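Local coordinates for TbpB (Actinobacillus pleuropneumoniae, PDB 3HOL), which probably binds host transferrin at the bacterial surface, as the lipoprotein component of the receptor through which the bacterium acquires iron, at residues F286-L291 and Q487-S492; G295-L300 and Q361-A366; S334-M339 and A481-G486; K377-W382 and K504-K509; T443-T448 and F467-V472. All blocks are in the same frame, centred on the assembly; numbering follows the deposited sequence.

Contact 1: residues F286-L291 and Q487-S492; sequences FSISEL and QFHHKS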
# COMPACT_ATOMS: atom_id res chain seq x y z
N PHE A 286 -5.68 -15.88 17.44
CA PHE A 286 -6.99 -15.33 17.01
C PHE A 286 -6.98 -13.80 17.17
O PHE A 286 -7.93 -13.20 17.68
CB PHE A 286 -8.19 -16.02 17.70
CG PHE A 286 -8.26 -17.50 17.42
CD1 PHE A 286 -9.04 -17.98 16.36
CD2 PHE A 286 -7.49 -18.41 18.15
CE1 PHE A 286 -9.07 -19.37 16.05
CE2 PHE A 286 -7.51 -19.79 17.86
CZ PHE A 286 -8.32 -20.27 16.80
N SER A 287 -5.89 -13.19 16.72
CA SER A 287 -5.70 -11.74 16.74
C SER A 287 -5.56 -11.24 15.31
O SER A 287 -5.16 -12.00 14.44
CB SER A 287 -4.46 -11.40 17.55
OG SER A 287 -3.32 -12.03 16.96
N ILE A 288 -5.89 -9.95 15.08
CA ILE A 288 -5.90 -9.37 13.71
C ILE A 288 -4.77 -8.35 13.57
O ILE A 288 -4.46 -7.68 14.54
CB ILE A 288 -7.29 -8.77 13.36
CG1 ILE A 288 -7.44 -8.53 11.85
CG2 ILE A 288 -7.57 -7.48 14.14
CD1 ILE A 288 -8.86 -8.74 11.34
N SER A 289 -4.10 -8.27 12.41
CA SER A 289 -3.15 -7.20 12.14
C SER A 289 -3.28 -6.70 10.69
O SER A 289 -3.78 -7.43 9.82
CB SER A 289 -1.71 -7.64 12.45
OG SER A 289 -1.26 -8.61 11.53
N GLU A 290 -2.87 -5.45 10.47
CA GLU A 290 -2.95 -4.81 9.16
C GLU A 290 -1.84 -5.30 8.26
O GLU A 290 -0.72 -5.51 8.71
CB GLU A 290 -2.84 -3.29 9.33
CG GLU A 290 -4.03 -2.67 10.00
CD GLU A 290 -5.33 -2.86 9.23
OE1 GLU A 290 -5.36 -2.93 7.95
OE2 GLU A 290 -6.36 -2.91 9.93
N LEU A 291 -2.15 -5.48 6.98
CA LEU A 291 -1.14 -5.74 5.95
C LEU A 291 -0.88 -4.47 5.17
O LEU A 291 -1.81 -3.71 4.91
CB LEU A 291 -1.65 -6.80 4.95
CG LEU A 291 -1.73 -8.22 5.50
CD1 LEU A 291 -2.51 -9.14 4.50
CD2 LEU A 291 -0.33 -8.81 5.87
N GLN A 487 -14.77 -10.55 7.36
CA GLN A 487 -14.03 -11.36 8.30
C GLN A 487 -14.60 -11.20 9.68
O GLN A 487 -15.22 -10.20 10.01
CB GLN A 487 -12.56 -10.98 8.32
CG GLN A 487 -12.34 -9.55 8.75
CD GLN A 487 -11.26 -8.86 7.95
OE1 GLN A 487 -11.46 -8.49 6.76
NE2 GLN A 487 -10.12 -8.64 8.59
N PHE A 488 -14.39 -12.22 10.50
CA PHE A 488 -14.75 -12.12 11.89
C PHE A 488 -13.80 -13.00 12.66
O PHE A 488 -13.27 -13.97 12.11
CB PHE A 488 -16.23 -12.48 12.14
CG PHE A 488 -16.69 -13.84 11.56
CD1 PHE A 488 -16.66 -15.01 12.35
CD2 PHE A 488 -17.24 -13.92 10.28
CE1 PHE A 488 -17.15 -16.25 11.85
CE2 PHE A 488 -17.72 -15.17 9.75
CZ PHE A 488 -17.67 -16.32 10.53
N HIS A 489 -13.57 -12.63 13.92
CA HIS A 489 -12.77 -13.48 14.80
C HIS A 489 -13.18 -13.27 16.25
O HIS A 489 -13.79 -12.24 16.62
CB HIS A 489 -11.28 -13.23 14.60
CG HIS A 489 -10.86 -11.83 14.90
ND1 HIS A 489 -11.09 -10.78 14.04
CD2 HIS A 489 -10.26 -11.30 15.99
CE1 HIS A 489 -10.63 -9.67 14.57
NE2 HIS A 489 -10.12 -9.96 15.76
N HIS A 490 -12.91 -14.26 17.07
CA HIS A 490 -13.31 -14.21 18.46
C HIS A 490 -12.50 -15.24 19.22
O HIS A 490 -12.06 -16.25 18.65
CB HIS A 490 -14.80 -14.47 18.60
CG HIS A 490 -15.29 -14.33 20.00
ND1 HIS A 490 -15.48 -13.11 20.61
CD2 HIS A 490 -15.58 -15.27 20.94
CE1 HIS A 490 -15.89 -13.29 21.85
NE2 HIS A 490 -15.95 -14.59 22.08
N LYS A 491 -12.25 -14.95 20.49
CA LYS A 491 -11.49 -15.87 21.34
C LYS A 491 -12.01 -15.76 22.76
O LYS A 491 -12.16 -14.66 23.30
CB LYS A 491 -10.00 -15.52 21.25
CG LYS A 491 -9.10 -16.29 22.20
CD LYS A 491 -7.69 -15.75 22.12
CE LYS A 491 -6.81 -16.28 23.23
NZ LYS A 491 -5.37 -16.00 22.88
N SER A 492 -12.33 -16.91 23.35
CA SER A 492 -12.67 -16.99 24.78
C SER A 492 -12.56 -18.44 25.21
O SER A 492 -12.17 -19.30 24.42
CB SER A 492 -14.07 -16.42 25.11
OG SER A 492 -15.10 -17.37 24.84
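Phe286 and Lys491 mark the closest approach of the two backbones, with CA atoms 6.3 Å apart, too far for strand pairing; the edge of the handle sheet passes over a strand of the C-lobe barrel, and their side chains do the touching. Ile288 lies across the His489 ring at about a right angle, CB 3.7 Å from CE1 and CG2 nearly as near. His489 reaches up because its CG sits between the backbone N and the carbonyl carbon (chi1 61°), which stands the imidazole off the strand. At another ring atom, CD2 of His489 lies 3.4 Å from the carbonyl O of Phe286. Here Phe286 and Ser287 form a G1 bulge opposite Asp282, and the left-handed backbone of Phe286 turns that carbonyl to the ring. The CB atoms of Phe286 and Lys491 meet at 4.0 Å, while the phenyl ring leads away from the contact. Ile288 CD1 also crowds NE2 of Gln487, a spacing too tight to trust in detail; that nitrogen is hydrogen-bonded to Ser279 OG of the handle. Within the two segments the contact is therefore made by van der Waals fit at a partly exposed surface, and a polar tie between handle and barrel is supplied by Gln487, which reaches past Ile288 to Ser279 of strand 272-282.

Contact 2: residues G295-L300 and Q361-A366; sequences GDASVL and QGERTA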
# COMPACT_ATOMS: atom_id res chain seq x y z
N GLY A 295 -3.53 -0.84 -2.91
CA GLY A 295 -4.74 -0.77 -3.73
C GLY A 295 -4.88 -1.89 -4.75
O GLY A 295 -5.81 -1.90 -5.54
N ASP A 296 -3.96 -2.85 -4.74
CA ASP A 296 -4.09 -4.04 -5.58
C ASP A 296 -4.27 -5.25 -4.64
O ASP A 296 -3.33 -5.67 -3.96
CB ASP A 296 -2.87 -4.21 -6.48
CG ASP A 296 -3.08 -5.27 -7.57
OD1 ASP A 296 -3.94 -6.14 -7.38
OD2 ASP A 296 -2.41 -5.22 -8.61
N ALA A 297 -5.50 -5.79 -4.58
CA ALA A 297 -5.82 -6.90 -3.68
C ALA A 297 -5.08 -8.16 -4.14
O ALA A 297 -4.96 -9.13 -3.36
CB ALA A 297 -7.33 -7.14 -3.63
N SER A 298 -4.60 -8.16 -5.37
CA SER A 298 -3.84 -9.32 -5.91
C SER A 298 -2.34 -9.25 -5.65
O SER A 298 -1.57 -10.10 -6.13
CB SER A 298 -4.13 -9.53 -7.39
OG SER A 298 -5.52 -9.79 -7.54
N VAL A 299 -1.93 -8.29 -4.85
CA VAL A 299 -0.54 -8.23 -4.40
C VAL A 299 -0.58 -8.38 -2.89
O VAL A 299 -1.23 -7.59 -2.17
CB VAL A 299 0.11 -6.90 -4.86
CG1 VAL A 299 1.47 -6.71 -4.22
CG2 VAL A 299 0.22 -6.85 -6.41
N LEU A 300 0.07 -9.42 -2.39
CA LEU A 300 0.06 -9.68 -0.96
C LEU A 300 1.48 -9.47 -0.49
O LEU A 300 2.40 -10.15 -0.98
CB LEU A 300 -0.43 -11.13 -0.71
CG LEU A 300 -0.35 -11.66 0.72
CD1 LEU A 300 -1.41 -10.97 1.61
CD2 LEU A 300 -0.53 -13.19 0.74
N GLN A 361 -7.92 -9.34 1.38
CA GLN A 361 -7.65 -8.05 0.76
C GLN A 361 -8.76 -7.70 -0.23
O GLN A 361 -9.26 -8.56 -0.93
CB GLN A 361 -6.28 -8.06 0.06
CG GLN A 361 -5.12 -8.61 0.96
CD GLN A 361 -3.74 -8.20 0.42
OE1 GLN A 361 -2.89 -7.67 1.17
NE2 GLN A 361 -3.53 -8.37 -0.88
N GLY A 362 -9.13 -6.42 -0.30
CA GLY A 362 -10.17 -6.02 -1.24
C GLY A 362 -9.98 -4.56 -1.64
O GLY A 362 -9.42 -3.76 -0.87
N GLU A 363 -10.44 -4.24 -2.85
CA GLU A 363 -10.40 -2.89 -3.42
C GLU A 363 -11.83 -2.37 -3.36
O GLU A 363 -12.64 -2.77 -4.21
CB GLU A 363 -9.92 -2.98 -4.89
CG GLU A 363 -8.57 -3.66 -5.02
CD GLU A 363 -8.22 -4.11 -6.45
OE1 GLU A 363 -8.82 -3.61 -7.42
OE2 GLU A 363 -7.34 -4.99 -6.58
N ARG A 364 -12.15 -1.51 -2.38
CA ARG A 364 -13.56 -1.13 -2.15
C ARG A 364 -14.20 -0.49 -3.34
O ARG A 364 -13.57 0.34 -4.01
CB ARG A 364 -13.69 -0.09 -1.02
CG ARG A 364 -13.46 -0.61 0.35
CD ARG A 364 -14.66 -1.44 0.88
NE ARG A 364 -14.35 -1.92 2.23
CZ ARG A 364 -14.92 -1.48 3.36
NH1 ARG A 364 -14.51 -2.00 4.52
NH2 ARG A 364 -15.87 -0.55 3.34
N THR A 365 -15.48 -0.77 -3.54
CA THR A 365 -16.29 -0.03 -4.54
C THR A 365 -16.33 1.47 -4.22
O THR A 365 -16.58 1.86 -3.06
CB THR A 365 -17.73 -0.57 -4.54
OG1 THR A 365 -17.68 -1.98 -4.80
CG2 THR A 365 -18.63 0.16 -5.60
N ALA A 366 -16.13 2.33 -5.23
CA ALA A 366 -16.34 3.76 -5.02
C ALA A 366 -17.80 4.00 -4.56
O ALA A 366 -18.75 3.42 -5.13
CB ALA A 366 -15.99 4.58 -6.31
O HOH W 1 -7.43 -7.36 -7.49
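The side-chain amide of Gln361 has Leu300 CD1 over one face, 3.6 Å from OE1, and two carbonyl oxygens at its nitrogen edge. NE2 donates to Val299 O at 2.7 Å and to Ala297 O at 3.0 Å; both acceptors lie in the amide plane, so the two bonds fix the rotation of the group, although NE2 itself stands above the plane of each carbonyl. The other flat group, the carboxylate of Glu363, uses the anti lone pair of OE2 to take Ala297 N (2.8 Å, nearly straight). The carboxylates of Glu363 and Asp296 lie side by side with their planes nearly perpendicular (88°), OD1 of Asp296 3.7 Å from OE2 of Glu363. Lys15 probably eases the repulsion by a salt bridge to Glu363 and a weaker, long pairing to Asp296, and a water links Glu363 OE2 to Ser298 OG. Asp296 OD1 is also engaged by Ser298 N in an Asx turn, inside the type I turn from Asp296 to Val299. Ala297 CB packs against the backbone of Gln361 and Gly362. The turn that leads into the short hairpin 299-302/305-308 is thus clasped by the last residues of strand 356-363, which lies between strands 272-282 and 339-346 in the handle sheet.

Contact 3: residues S334-M339 and A481-G486; sequences SNLEYM and AAELGG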
# COMPACT_ATOMS: atom_id res chain seq x y z
N SER A 334 -10.47 -17.80 -8.34
CA SER A 334 -10.37 -17.53 -9.80
C SER A 334 -11.53 -16.68 -10.37
O SER A 334 -11.40 -16.05 -11.41
CB SER A 334 -10.25 -18.87 -10.58
OG SER A 334 -11.39 -19.68 -10.30
N ASN A 335 -12.67 -16.65 -9.69
CA ASN A 335 -13.83 -15.90 -10.15
C ASN A 335 -14.01 -14.53 -9.46
O ASN A 335 -15.03 -13.85 -9.67
CB ASN A 335 -15.10 -16.74 -10.00
CG ASN A 335 -15.51 -16.96 -8.53
OD1 ASN A 335 -14.67 -17.13 -7.65
ND2 ASN A 335 -16.79 -16.98 -8.28
N LEU A 336 -13.04 -14.13 -8.64
CA LEU A 336 -13.08 -12.81 -8.00
C LEU A 336 -11.89 -12.00 -8.50
O LEU A 336 -10.77 -12.51 -8.49
CB LEU A 336 -13.01 -12.93 -6.47
CG LEU A 336 -14.15 -13.75 -5.84
CD1 LEU A 336 -13.87 -14.04 -4.32
CD2 LEU A 336 -15.48 -13.04 -6.05
N GLU A 337 -12.15 -10.78 -8.95
CA GLU A 337 -11.11 -9.94 -9.58
C GLU A 337 -10.65 -8.77 -8.69
O GLU A 337 -9.56 -8.20 -8.92
CB GLU A 337 -11.64 -9.39 -10.90
CG GLU A 337 -11.98 -10.49 -11.95
CD GLU A 337 -10.90 -10.60 -12.99
OE1 GLU A 337 -10.44 -11.73 -13.29
OE2 GLU A 337 -10.47 -9.55 -13.50
N TYR A 338 -11.46 -8.40 -7.70
CA TYR A 338 -11.20 -7.17 -6.91
C TYR A 338 -10.95 -7.43 -5.41
O TYR A 338 -10.88 -6.47 -4.62
CB TYR A 338 -12.33 -6.16 -7.10
CG TYR A 338 -12.48 -5.73 -8.56
CD1 TYR A 338 -11.72 -4.70 -9.08
CD2 TYR A 338 -13.36 -6.41 -9.43
CE1 TYR A 338 -11.84 -4.31 -10.41
CE2 TYR A 338 -13.48 -6.04 -10.76
CZ TYR A 338 -12.73 -4.97 -11.23
OH TYR A 338 -12.83 -4.60 -12.54
N MET A 339 -10.82 -8.71 -5.07
CA MET A 339 -10.50 -9.18 -3.71
C MET A 339 -9.81 -10.53 -3.80
O MET A 339 -9.89 -11.20 -4.82
CB MET A 339 -11.78 -9.28 -2.85
CG MET A 339 -12.88 -10.25 -3.39
SD MET A 339 -14.06 -10.73 -2.10
CE MET A 339 -12.98 -11.21 -0.73
N ALA A 481 -19.84 -3.26 -7.29
CA ALA A 481 -20.12 -3.99 -6.05
C ALA A 481 -20.59 -5.42 -6.28
O ALA A 481 -21.35 -5.98 -5.46
CB ALA A 481 -21.13 -3.22 -5.16
N ALA A 482 -20.11 -6.04 -7.36
CA ALA A 482 -20.46 -7.41 -7.72
C ALA A 482 -19.71 -8.44 -6.89
O ALA A 482 -19.96 -9.64 -7.04
CB ALA A 482 -20.16 -7.65 -9.22
N GLU A 483 -18.77 -7.99 -6.06
CA GLU A 483 -18.04 -8.87 -5.16
C GLU A 483 -18.18 -8.33 -3.74
O GLU A 483 -18.20 -7.10 -3.54
CB GLU A 483 -16.55 -8.99 -5.56
CG GLU A 483 -16.35 -9.44 -7.05
CD GLU A 483 -14.89 -9.55 -7.48
OE1 GLU A 483 -14.01 -9.38 -6.64
OE2 GLU A 483 -14.61 -9.86 -8.67
N LEU A 484 -18.27 -9.23 -2.79
CA LEU A 484 -18.26 -8.84 -1.36
C LEU A 484 -17.38 -9.79 -0.57
O LEU A 484 -17.12 -10.93 -1.00
CB LEU A 484 -19.68 -8.72 -0.75
CG LEU A 484 -20.55 -9.97 -0.47
CD1 LEU A 484 -20.18 -10.74 0.79
CD2 LEU A 484 -21.99 -9.58 -0.39
N GLY A 485 -16.89 -9.31 0.58
CA GLY A 485 -16.06 -10.14 1.44
C GLY A 485 -16.01 -9.57 2.84
O GLY A 485 -16.39 -8.42 3.06
N GLY A 486 -15.52 -10.35 3.79
CA GLY A 486 -15.36 -9.83 5.14
C GLY A 486 -14.77 -10.86 6.07
O GLY A 486 -14.31 -11.92 5.63
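Hydrogen bonds to one carboxylate dominate: Glu483 OE2 accepts from Glu337 N at 2.6 Å, almost straight, and OE1 accepts from Tyr338 N at 2.9 Å. Both amides approach the syn sides, so two consecutive N-H groups of the handle loop embrace the buried acid, and they would probably stabilise its negative charge. The extended chain of Glu483 (chi2 180°) carries the carboxylate out to them. An apolar contact flanks it, Leu336 CD2 packing on CG of Glu483 at 3.8 Å. The carboxylate also meets an aromatic edge: OE2 sits at the rim of the Tyr338 ring, near the ring plane, 3.7 Å from CD2. A sulfur contact follows farther along the strand, where Met339 SD comes to 3.3 Å from Leu484 O; its methyl, bent round at chi3, rests 3.9 Å from Gly485 CA. The loop joins strands 325-332 and 339-346 of the handle and here meets the start of barrel strand 483-492, with Lys504 of strand 495-508 alongside and the backbone of Lys15 taking the carboxylate of Glu337.

Contact 4: residues K377-W382 and K504-K509; sequences KYIGTW and KQQVKK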
# COMPACT_ATOMS: atom_id res chain seq x y z
N LYS A 377 -28.47 -11.98 -4.64
CA LYS A 377 -27.86 -13.14 -4.02
C LYS A 377 -26.38 -13.08 -4.31
O LYS A 377 -26.01 -12.81 -5.45
CB LYS A 377 -28.37 -14.42 -4.68
CG LYS A 377 -28.20 -15.68 -3.85
CD LYS A 377 -29.05 -15.55 -2.60
CE LYS A 377 -29.56 -16.87 -2.11
NZ LYS A 377 -30.69 -16.59 -1.21
N TYR A 378 -25.54 -13.34 -3.30
CA TYR A 378 -24.14 -13.56 -3.53
C TYR A 378 -23.78 -14.95 -3.05
O TYR A 378 -24.31 -15.44 -2.05
CB TYR A 378 -23.26 -12.51 -2.83
CG TYR A 378 -23.34 -11.10 -3.36
CD1 TYR A 378 -24.51 -10.33 -3.22
CD2 TYR A 378 -22.23 -10.50 -3.95
CE1 TYR A 378 -24.57 -9.02 -3.70
CE2 TYR A 378 -22.27 -9.19 -4.42
CZ TYR A 378 -23.44 -8.46 -4.30
OH TYR A 378 -23.48 -7.18 -4.79
N ILE A 379 -22.89 -15.59 -3.80
CA ILE A 379 -22.43 -16.96 -3.52
C ILE A 379 -20.88 -17.04 -3.59
O ILE A 379 -20.27 -16.59 -4.54
CB ILE A 379 -22.99 -18.00 -4.56
CG1 ILE A 379 -24.52 -18.01 -4.59
CG2 ILE A 379 -22.44 -19.41 -4.28
CD1 ILE A 379 -25.18 -18.41 -3.28
N GLY A 380 -20.28 -17.70 -2.62
CA GLY A 380 -18.83 -17.89 -2.65
C GLY A 380 -18.43 -18.98 -1.69
O GLY A 380 -19.16 -19.97 -1.51
N THR A 381 -17.28 -18.79 -1.05
CA THR A 381 -16.73 -19.79 -0.16
C THR A 381 -15.98 -19.09 1.00
O THR A 381 -16.05 -17.87 1.12
CB THR A 381 -15.89 -20.82 -0.95
OG1 THR A 381 -15.46 -21.85 -0.07
CG2 THR A 381 -14.66 -20.20 -1.63
N TRP A 382 -15.27 -19.85 1.83
CA TRP A 382 -14.59 -19.26 2.96
C TRP A 382 -13.44 -20.14 3.42
O TRP A 382 -13.32 -21.29 2.98
CB TRP A 382 -15.60 -18.93 4.08
CG TRP A 382 -16.39 -20.10 4.66
CD1 TRP A 382 -17.04 -21.11 3.98
CD2 TRP A 382 -16.63 -20.36 6.06
NE1 TRP A 382 -17.67 -21.97 4.87
CE2 TRP A 382 -17.42 -21.54 6.15
CE3 TRP A 382 -16.26 -19.69 7.25
CZ2 TRP A 382 -17.84 -22.06 7.38
CZ3 TRP A 382 -16.66 -20.20 8.46
CH2 TRP A 382 -17.45 -21.39 8.53
N LYS A 504 -19.54 -13.78 -4.96
CA LYS A 504 -19.80 -13.09 -6.22
C LYS A 504 -21.31 -12.93 -6.37
O LYS A 504 -22.05 -13.85 -6.04
CB LYS A 504 -19.24 -13.93 -7.37
CG LYS A 504 -19.59 -13.39 -8.74
CD LYS A 504 -18.60 -12.37 -9.22
CE LYS A 504 -17.93 -12.88 -10.49
NZ LYS A 504 -17.26 -11.77 -11.19
N GLN A 505 -21.75 -11.75 -6.83
CA GLN A 505 -23.16 -11.49 -7.18
C GLN A 505 -23.62 -12.53 -8.20
O GLN A 505 -22.84 -12.99 -9.04
CB GLN A 505 -23.33 -10.06 -7.73
CG GLN A 505 -24.74 -9.46 -7.61
CD GLN A 505 -24.87 -8.09 -8.31
OE1 GLN A 505 -24.81 -7.02 -7.67
NE2 GLN A 505 -25.04 -8.13 -9.62
N GLN A 506 -24.87 -12.95 -8.07
CA GLN A 506 -25.46 -13.98 -8.91
C GLN A 506 -26.52 -13.39 -9.83
O GLN A 506 -27.07 -12.31 -9.56
CB GLN A 506 -26.14 -15.05 -8.05
CG GLN A 506 -25.22 -15.81 -7.11
CD GLN A 506 -24.12 -16.56 -7.85
OE1 GLN A 506 -22.95 -16.19 -7.79
NE2 GLN A 506 -24.50 -17.62 -8.55
N VAL A 507 -26.79 -14.10 -10.92
CA VAL A 507 -27.96 -13.82 -11.75
C VAL A 507 -28.74 -15.14 -11.89
O VAL A 507 -28.14 -16.22 -11.85
CB VAL A 507 -27.56 -13.16 -13.13
CG1 VAL A 507 -26.71 -14.11 -13.98
CG2 VAL A 507 -28.77 -12.67 -13.91
N LYS A 508 -30.07 -15.06 -12.00
CA LYS A 508 -30.89 -16.27 -12.19
C LYS A 508 -30.79 -16.91 -13.60
O LYS A 508 -30.00 -16.47 -14.45
CB LYS A 508 -32.35 -16.07 -11.72
CG LYS A 508 -33.02 -14.71 -11.99
CD LYS A 508 -34.48 -14.76 -11.49
CE LYS A 508 -35.11 -13.37 -11.26
NZ LYS A 508 -35.63 -12.74 -12.52
N LYS A 509 -31.60 -17.95 -13.83
CA LYS A 509 -31.62 -18.71 -15.09
C LYS A 509 -30.29 -19.42 -15.36
O LYS A 509 -30.23 -20.35 -16.19
CB LYS A 509 -32.00 -17.82 -16.30
CG LYS A 509 -33.49 -17.71 -16.55
CD LYS A 509 -33.77 -17.22 -17.96
CE LYS A 509 -35.12 -17.73 -18.44
NZ LYS A 509 -35.36 -17.40 -19.88
O HOH W 2 -28.90 -12.07 -7.29
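Tyr378 and Gln505 form a non-hydrogen-bonded antiparallel pair, next to the hydrogen-bonded pair of Ile379 and Lys504. In the latter, Ile379 N gives to Lys504 O at 3.0 Å and Lys504 N returns a bond to Ile379 O at 2.9 Å. One step on, the carbonyl of Lys377 accepts Gln506 N at 2.9 Å. The strand axes make 122° N to C; at the Lys377 end a water continues the ladder, accepting from Lys377 N and donating to Gln506 O. The backbone of Gln505 turns instead to Ala482 and Val10 for its hydrogen bonds. Lys504 O takes a CA-H...O contact from Tyr378 CA as well (3.3 Å), and Lys377 O a longer one from Gln505 CA. The side-chain ends find partners elsewhere: Tyr378 OH bonds to Ala481 O, and Lys377 NZ pairs with Asp409. With its hydroxyl so fixed, the Tyr378 ring offers one face to Gln505, whose CB makes a CH-pi contact 3.9 Å from the ring centroid; Gln505 CG, anti to the backbone N (chi1 -156°), runs on toward CZ. On the other side of the sheet Ile379 CG1 packs against CG of Gln506 at 3.4 Å. Strand 375-387 opens the C-lobe barrel and strand 495-508 ends it, so this pairing is the seam that closes the cylinder; 405-411 and 483-492 continue the sheet beyond them, and the N-terminal strand 7-9 adds on to 495-508.

Contact 5: residues T443-T448 and F467-V472; sequences TGKAKT and FNDVAV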
# COMPACT_ATOMS: atom_id res chain seq x y z
N THR A 443 -21.25 -4.01 8.42
CA THR A 443 -20.79 -4.48 9.72
C THR A 443 -22.00 -5.02 10.45
O THR A 443 -23.12 -4.57 10.24
CB THR A 443 -20.21 -3.35 10.64
OG1 THR A 443 -21.21 -2.33 10.83
CG2 THR A 443 -18.98 -2.71 10.06
N GLY A 444 -21.76 -5.97 11.33
CA GLY A 444 -22.84 -6.63 11.99
C GLY A 444 -22.26 -7.70 12.88
O GLY A 444 -21.19 -7.51 13.45
N LYS A 445 -22.97 -8.82 12.96
CA LYS A 445 -22.71 -9.85 13.96
C LYS A 445 -22.77 -11.24 13.34
O LYS A 445 -23.63 -11.51 12.46
CB LYS A 445 -23.77 -9.80 15.07
CG LYS A 445 -23.81 -8.53 15.87
CD LYS A 445 -22.55 -8.38 16.73
CE LYS A 445 -22.62 -7.13 17.61
NZ LYS A 445 -21.24 -6.72 17.87
N ALA A 446 -21.90 -12.13 13.80
CA ALA A 446 -21.97 -13.53 13.44
C ALA A 446 -22.38 -14.35 14.66
O ALA A 446 -22.04 -14.00 15.81
CB ALA A 446 -20.65 -14.01 12.93
N LYS A 447 -23.12 -15.45 14.43
CA LYS A 447 -23.51 -16.36 15.50
C LYS A 447 -23.72 -17.77 14.96
O LYS A 447 -23.84 -17.98 13.74
CB LYS A 447 -24.82 -15.89 16.15
CG LYS A 447 -25.97 -15.82 15.16
CD LYS A 447 -27.27 -15.39 15.80
CE LYS A 447 -28.09 -16.63 16.12
NZ LYS A 447 -29.43 -16.23 16.58
N THR A 448 -23.77 -18.72 15.87
CA THR A 448 -24.18 -20.08 15.51
C THR A 448 -25.66 -20.18 15.81
O THR A 448 -26.27 -19.26 16.40
CB THR A 448 -23.47 -21.15 16.38
OG1 THR A 448 -23.78 -20.91 17.75
CG2 THR A 448 -21.96 -21.07 16.21
N PHE A 467 -21.49 -19.56 19.37
CA PHE A 467 -21.05 -18.18 19.30
C PHE A 467 -22.26 -17.25 19.19
O PHE A 467 -23.22 -17.56 18.48
CB PHE A 467 -20.11 -17.98 18.09
CG PHE A 467 -18.78 -18.66 18.23
CD1 PHE A 467 -17.74 -18.06 18.95
CD2 PHE A 467 -18.57 -19.92 17.65
CE1 PHE A 467 -16.50 -18.71 19.10
CE2 PHE A 467 -17.32 -20.58 17.79
CZ PHE A 467 -16.29 -19.97 18.52
N ASN A 468 -22.21 -16.15 19.93
CA ASN A 468 -23.15 -15.04 19.74
C ASN A 468 -22.46 -13.68 19.70
O ASN A 468 -21.43 -13.50 20.35
CB ASN A 468 -24.20 -15.03 20.85
CG ASN A 468 -25.10 -16.20 20.78
OD1 ASN A 468 -26.19 -16.13 20.18
ND2 ASN A 468 -24.64 -17.33 21.33
N ASP A 469 -23.05 -12.73 18.96
CA ASP A 469 -22.60 -11.33 18.97
C ASP A 469 -21.10 -11.14 18.60
O ASP A 469 -20.42 -10.21 19.10
CB ASP A 469 -22.95 -10.65 20.33
CG ASP A 469 -24.22 -9.74 20.27
OD1 ASP A 469 -24.81 -9.55 19.18
OD2 ASP A 469 -24.62 -9.19 21.33
N VAL A 470 -20.58 -12.02 17.73
CA VAL A 470 -19.21 -11.88 17.18
C VAL A 470 -19.20 -10.82 16.09
O VAL A 470 -19.97 -10.90 15.14
CB VAL A 470 -18.69 -13.20 16.63
CG1 VAL A 470 -17.29 -13.06 16.05
CG2 VAL A 470 -18.70 -14.24 17.76
N ALA A 471 -18.33 -9.82 16.24
CA ALA A 471 -18.27 -8.72 15.30
C ALA A 471 -17.88 -9.25 13.92
O ALA A 471 -16.96 -10.06 13.78
CB ALA A 471 -17.28 -7.64 15.78
N VAL A 472 -18.62 -8.82 12.91
CA VAL A 472 -18.27 -9.13 11.53
C VAL A 472 -18.19 -7.81 10.83
O VAL A 472 -19.04 -6.95 11.04
CB VAL A 472 -19.37 -9.96 10.79
CG1 VAL A 472 -18.87 -10.40 9.39
CG2 VAL A 472 -19.76 -11.14 11.60
O HOH W 3 -26.56 -18.99 18.84
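Ala446 and Val472 press together on the inner side of two antiparallel barrel strands, with Val472 CG2 only 3.3 Å from Ala446 CB, tighter than usual for carbons. Val470 lies on the same face, its CB 4.3 Å from Ala446 CB, and Phe488 of the next strand covers both valines. On the opposite face the chain of Lys445, bent at chi2, slants across Asp469: CD comes to 3.5 Å from OD1, while NZ and OD1 stay 4.7 Å apart, so the methylenes, and not a salt bridge, make this touch. At the far end Thr448 and Phe467 meet obliquely, the threonine CG2 in the plane of the ring and 3.9 Å from its CD2 edge. With Thr448 OG1 between the backbone N and the carbonyl carbon (chi1 59°), the hydroxyl oxygen reaches Phe467 N, from which it accepts at 3.1 Å; Thr448 N in turn gives to Phe467 O. Paired bonds also join Gly444 with Val472 and Ala446 with Val470; toward Thr448 the 467-472 segment holds one residue more, with Asp469 left-handed there. The chemistry is two-sided: apolar groups pack on the interior side, charged chains remain toward solvent, and a threonine hydroxyl serves as an extra acceptor where regular pairing gives out.

Contacts 4 and 5 belong to the C-lobe barrel, contact 2 to the handle domain, and contacts 1 and 3 join the two through successive halves of strand 483-492, their centres about 21 Å apart. Contacts 2 and 3 (centres about 9 Å apart) share the Tyr338-Glu363 backbone bond; in contacts 3 and 4 (about 10 Å between centres) Ala481 and Ala482 meet Tyr378 and Gln505. Contacts 1 and 5, centres about 13 Å apart, touch through Phe488, Val470 and Val472, while contacts 1 and 4 are farthest, about 26 Å between centres. Along the chain the four handle segments, between 286 and 366, come first and the barrel follows, so contacts 1 and 3 fold the barrel's late strand back against the handle.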